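Local coordinates for major royal jelly protein 1 (Apis mellifera, PDB 5YYL) that is the most abundant protein of royal jelly, binds sterol and probably serves as a nutrient in larval food, at residues Ala206-Ile214 with Arg225-Tyr233. Residues are numbered along the deposited sequence; the frame is centred on the assembly and turned at random.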
ATOM      1  N   ALA A 206      -4.387  49.470   0.654  1.00 30.27           N
ATOM      2  CA  ALA A 206      -3.483  50.625   0.636  1.00 31.89           C
ATOM      3  C   ALA A 206      -3.611  51.334  -0.683  1.00 33.81           C
ATOM      4  O   ALA A 206      -3.810  50.679  -1.700  1.00 36.03           O
ATOM      5  CB  ALA A 206      -2.054  50.185   0.831  1.00 31.58           C
ATOM      6  N   ASP A 207      -3.472  52.661  -0.658  1.00 36.21           N
ATOM      7  CA  ASP A 207      -3.522  53.523  -1.850  1.00 38.56           C
ATOM      8  C   ASP A 207      -2.211  54.318  -1.930  1.00 37.81           C
ATOM      9  O   ASP A 207      -2.071  55.366  -1.326  1.00 36.83           O
ATOM     10  CB  ASP A 207      -4.744  54.461  -1.739  1.00 41.56           C
ATOM     11  CG  ASP A 207      -4.799  55.551  -2.838  1.00 43.71           C
ATOM     12  OD1 ASP A 207      -4.020  55.514  -3.829  1.00 45.04           O
ATOM     13  OD2 ASP A 207      -5.642  56.470  -2.697  1.00 43.77           O
ATOM     14  N   GLU A 208      -1.252  53.811  -2.686  1.00 39.10           N
ATOM     15  CA  GLU A 208       0.095  54.364  -2.679  1.00 40.19           C
ATOM     16  C   GLU A 208       0.163  55.785  -3.241  1.00 41.16           C
ATOM     17  O   GLU A 208       0.907  56.626  -2.702  1.00 43.32           O
ATOM     18  CB  GLU A 208       1.091  53.424  -3.395  1.00 40.94           C
ATOM     19  CG  GLU A 208       0.992  53.288  -4.916  1.00 40.57           C
ATOM     20  CD  GLU A 208       1.917  52.196  -5.465  1.00 41.44           C
ATOM     21  OE1 GLU A 208       1.648  51.696  -6.575  1.00 43.18           O
ATOM     22  OE2 GLU A 208       2.907  51.815  -4.796  1.00 40.18           O
ATOM     23  N   LYS A 209      -0.615  56.062  -4.289  1.00 40.40           N
ATOM     24  CA  LYS A 209      -0.572  57.375  -4.946  1.00 40.01           C
ATOM     25  C   LYS A 209      -1.317  58.390  -4.090  1.00 37.15           C
ATOM     26  O   LYS A 209      -0.769  59.436  -3.761  1.00 34.24           O
ATOM     27  CB  LYS A 209      -1.126  57.326  -6.383  1.00 42.62           C
ATOM     28  CG  LYS A 209      -0.415  58.249  -7.379  1.00 45.83           C
ATOM     29  CD  LYS A 209       0.994  57.738  -7.755  1.00 48.93           C
ATOM     30  CE  LYS A 209       1.797  58.659  -8.691  1.00 48.06           C
ATOM     31  N   GLY A 210      -2.550  58.061  -3.722  1.00 37.13           N
ATOM     32  CA  GLY A 210      -3.377  58.927  -2.879  1.00 38.34           C
ATOM     33  C   GLY A 210      -3.024  58.985  -1.391  1.00 38.70           C
ATOM     34  O   GLY A 210      -3.495  59.874  -0.681  1.00 37.16           O
ATOM     35  N   GLU A 211      -2.226  58.028  -0.921  1.00 41.22           N
ATOM     36  CA  GLU A 211      -1.690  58.005   0.448  1.00 43.64           C
ATOM     37  C   GLU A 211      -2.786  57.878   1.509  1.00 44.27           C
ATOM     38  O   GLU A 211      -3.110  58.833   2.239  1.00 45.87           O
ATOM     39  CB  GLU A 211      -0.785  59.211   0.705  1.00 45.53           C
ATOM     40  CG  GLU A 211       0.346  59.346  -0.311  1.00 46.63           C
ATOM     41  CD  GLU A 211       1.201  60.581  -0.069  1.00 47.34           C
ATOM     42  OE1 GLU A 211       2.426  60.474  -0.289  1.00 47.78           O
ATOM     43  OE2 GLU A 211       0.666  61.653   0.330  1.00 48.13           O
ATOM     44  N   GLY A 212      -3.366  56.676   1.564  1.00 41.90           N
ATOM     45  CA  GLY A 212      -4.452  56.365   2.493  1.00 41.22           C
ATOM     46  C   GLY A 212      -4.638  54.872   2.682  1.00 38.84           C
ATOM     47  O   GLY A 212      -4.100  54.063   1.926  1.00 37.57           O
ATOM     48  N   LEU A 213      -5.429  54.518   3.690  1.00 36.92           N
ATOM     49  CA  LEU A 213      -5.710  53.133   4.043  1.00 36.49           C
ATOM     50  C   LEU A 213      -7.231  52.933   4.096  1.00 35.94           C
ATOM     51  O   LEU A 213      -7.887  53.382   5.022  1.00 37.41           O
ATOM     52  CB  LEU A 213      -5.067  52.835   5.403  1.00 36.38           C
ATOM     53  CG  LEU A 213      -5.250  51.458   6.037  1.00 36.77           C
ATOM     54  CD1 LEU A 213      -4.595  50.376   5.191  1.00 37.17           C
ATOM     55  CD2 LEU A 213      -4.685  51.450   7.447  1.00 36.87           C
ATOM     56  N   ILE A 214      -7.784  52.249   3.102  1.00 35.64           N
ATOM     57  CA  ILE A 214      -9.202  51.902   3.100  1.00 35.86           C
ATOM     58  C   ILE A 214      -9.424  50.685   4.012  1.00 35.50           C
ATOM     59  O   ILE A 214      -8.662  49.727   3.950  1.00 29.89           O
ATOM     60  CB  ILE A 214      -9.685  51.581   1.684  1.00 37.30           C
ATOM     61  CG1 ILE A 214      -9.365  52.750   0.741  1.00 39.37           C
ATOM     62  CG2 ILE A 214     -11.174  51.274   1.690  1.00 37.76           C
ATOM     63  CD1 ILE A 214      -9.320  52.358  -0.719  1.00 40.49           C
ATOM     64  N   ARG A 225     -11.874  55.596   4.722  1.00 44.73           N
ATOM     65  CA  ARG A 225     -10.517  56.008   4.335  1.00 40.75           C
ATOM     66  C   ARG A 225      -9.807  56.676   5.500  1.00 39.02           C
ATOM     67  O   ARG A 225     -10.330  57.611   6.081  1.00 40.14           O
ATOM     68  CB  ARG A 225     -10.548  56.950   3.132  1.00 39.61           C
ATOM     69  CG  ARG A 225      -9.173  57.476   2.735  1.00 40.53           C
ATOM     70  CD  ARG A 225      -9.166  57.956   1.295  1.00 42.29           C
ATOM     71  NE  ARG A 225      -7.802  58.259   0.854  1.00 45.07           N
ATOM     72  CZ  ARG A 225      -7.199  57.766  -0.234  1.00 47.59           C
ATOM     73  NH1 ARG A 225      -7.827  56.954  -1.109  1.00 46.75           N
ATOM     74  NH2 ARG A 225      -5.938  58.122  -0.472  1.00 48.18           N
ATOM     75  N   LEU A 226      -8.612  56.193   5.828  1.00 38.87           N
ATOM     76  CA  LEU A 226      -7.788  56.751   6.895  1.00 39.02           C
ATOM     77  C   LEU A 226      -6.606  57.501   6.283  1.00 38.64           C
ATOM     78  O   LEU A 226      -6.260  57.289   5.118  1.00 41.74           O
ATOM     79  CB  LEU A 226      -7.280  55.613   7.772  1.00 40.86           C
ATOM     80  CG  LEU A 226      -8.255  54.976   8.778  1.00 43.29           C
ATOM     81  CD1 LEU A 226      -9.710  54.949   8.334  1.00 43.51           C
ATOM     82  CD2 LEU A 226      -7.803  53.562   9.113  1.00 44.97           C
ATOM     83  N   THR A 227      -6.009  58.401   7.060  1.00 38.81           N
ATOM     84  CA  THR A 227      -4.780  59.086   6.654  1.00 39.13           C
ATOM     85  C   THR A 227      -3.802  59.186   7.830  1.00 39.80           C
ATOM     86  O   THR A 227      -4.179  59.083   9.002  1.00 42.30           O
ATOM     87  CB  THR A 227      -5.060  60.497   6.119  1.00 37.97           C
ATOM     88  OG1 THR A 227      -5.714  61.256   7.133  1.00 39.15           O
ATOM     89  CG2 THR A 227      -5.928  60.466   4.886  1.00 37.85           C
ATOM     90  N   SER A 228      -2.532  59.367   7.485  1.00 38.95           N
ATOM     91  CA  SER A 228      -1.456  59.503   8.447  1.00 38.41           C
ATOM     92  C   SER A 228      -0.208  59.992   7.728  1.00 38.19           C
ATOM     93  O   SER A 228      -0.074  59.829   6.511  1.00 36.60           O
ATOM     94  CB  SER A 228      -1.194  58.156   9.115  1.00 39.06           C
ATOM     95  OG  SER A 228       0.067  58.113   9.734  1.00 40.72           O
ATOM     96  N   ASN A 229       0.699  60.597   8.487  1.00 41.85           N
ATOM     97  CA  ASN A 229       2.024  60.971   7.974  1.00 44.88           C
ATOM     98  C   ASN A 229       2.874  59.718   7.706  1.00 43.64           C
ATOM     99  O   ASN A 229       3.784  59.747   6.871  1.00 44.05           O
ATOM    100  CB  ASN A 229       2.743  61.955   8.931  1.00 48.53           C
ATOM    101  CG  ASN A 229       3.175  61.308  10.252  1.00 53.10           C
ATOM    102  OD1 ASN A 229       2.355  60.755  10.995  1.00 54.40           O
ATOM    103  ND2 ASN A 229       4.472  61.388  10.551  1.00 57.24           N
ATOM    104  N   THR A 230       2.561  58.629   8.421  1.00 41.65           N
ATOM    105  CA  THR A 230       3.132  57.306   8.170  1.00 39.09           C
ATOM    106  C   THR A 230       2.717  56.724   6.814  1.00 38.48           C
ATOM    107  O   THR A 230       3.454  55.913   6.259  1.00 38.77           O
ATOM    108  CB  THR A 230       2.775  56.309   9.299  1.00 38.05           C
ATOM    109  OG1 THR A 230       1.364  56.084   9.341  1.00 35.24           O
ATOM    110  CG2 THR A 230       3.270  56.834  10.659  1.00 37.40           C
ATOM    111  N   PHE A 231       1.555  57.132   6.298  1.00 37.95           N
ATOM    112  CA  PHE A 231       1.108  56.783   4.928  1.00 36.06           C
ATOM    113  C   PHE A 231       1.719  57.647   3.811  1.00 35.49           C
ATOM    114  O   PHE A 231       1.525  57.334   2.626  1.00 32.23           O
ATOM    115  CB  PHE A 231      -0.423  56.871   4.789  1.00 33.32           C
ATOM    116  CG  PHE A 231      -1.198  56.039   5.760  1.00 31.93           C
ATOM    117  CD1 PHE A 231      -0.602  55.122   6.627  1.00 32.74           C
ATOM    118  CD2 PHE A 231      -2.568  56.169   5.779  1.00 32.63           C
ATOM    119  CE1 PHE A 231      -1.372  54.389   7.519  1.00 33.97           C
ATOM    120  CE2 PHE A 231      -3.344  55.441   6.662  1.00 34.66           C
ATOM    121  CZ  PHE A 231      -2.749  54.548   7.537  1.00 34.10           C
ATOM    122  N   ASP A 232       2.413  58.726   4.162  1.00 38.22           N
ATOM    123  CA  ASP A 232       2.907  59.685   3.168  1.00 43.53           C
ATOM    124  C   ASP A 232       4.279  59.283   2.655  1.00 45.51           C
ATOM    125  O   ASP A 232       5.056  58.649   3.375  1.00 43.65           O
ATOM    126  CB  ASP A 232       2.982  61.105   3.747  1.00 46.80           C
ATOM    127  CG  ASP A 232       1.616  61.696   4.074  1.00 51.01           C
ATOM    128  OD1 ASP A 232       1.591  62.636   4.916  1.00 56.77           O
ATOM    129  OD2 ASP A 232       0.587  61.255   3.494  1.00 48.29           O
ATOM    130  N   TYR A 233       4.575  59.676   1.412  1.00 48.08           N
ATOM    131  CA  TYR A 233       5.864  59.384   0.792  1.00 53.26           C
ATOM    132  C   TYR A 233       6.928  60.320   1.356  1.00 54.84           C
ATOM    133  O   TYR A 233       6.625  61.458   1.715  1.00 63.73           O
ATOM    134  CB  TYR A 233       5.785  59.480  -0.743  1.00 57.33           C
ATOM    135  CG  TYR A 233       6.099  60.823  -1.379  1.00 59.06           C
ATOM    136  CD1 TYR A 233       7.392  61.127  -1.798  1.00 61.30           C
ATOM    137  CD2 TYR A 233       5.104  61.774  -1.592  1.00 62.91           C
ATOM    138  CE1 TYR A 233       7.694  62.346  -2.390  1.00 62.99           C
ATOM    139  CE2 TYR A 233       5.391  63.000  -2.196  1.00 65.16           C
ATOM    140  CZ  TYR A 233       6.696  63.277  -2.590  1.00 64.12           C
ATOM    141  OH  TYR A 233       7.032  64.469  -3.186  1.00 62.88           O
TER
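An antiparallel hairpin pairs strand 212-217 with the short strand 225-226, and Leu213 faces Leu226 across it as a hydrogen-bonded pair. Leu213 N donates to Leu226 O (3.2 Å), and Leu226 N returns a bond to Leu213 O (3.0 Å). Ile214 and Arg225 form a non-hydrogen-bonded pair. The extended Arg225 side chain, with CG trans to the backbone N (chi1 177°), runs over Gly212 to Asp207. Its NH1 and NH2 both bind the single oxygen Asp207 OD2, at 2.7 and 2.8 Å, in a salt bridge. The carboxylate stands nearly perpendicular to the guanidinium (87°). NH1 also bonds to Val174 O, and Asp207 OD1 accepts from the backbone N of Gly210 in an Asx motif. This sheet is one four-stranded blade of the beta-propeller, with 225-226 as an edge strand. Glu211 and Gly212 both oppose Asp207 in a G1 beta bulge, where the chain turns between strands 201-207 and 212-217. Glu211 reaches the loop after 225-226, where its OE1 accepts from Tyr233 N (2.9 Å), above the carboxylate plane. Its OE2 lies 3.2 Å from Asp232 OD2, bringing like charges together without a hydrogen bond. Phe231 sets CE2 against Leu213 CB (3.4 Å), and its ring also meets Tyr267 and Tyr295.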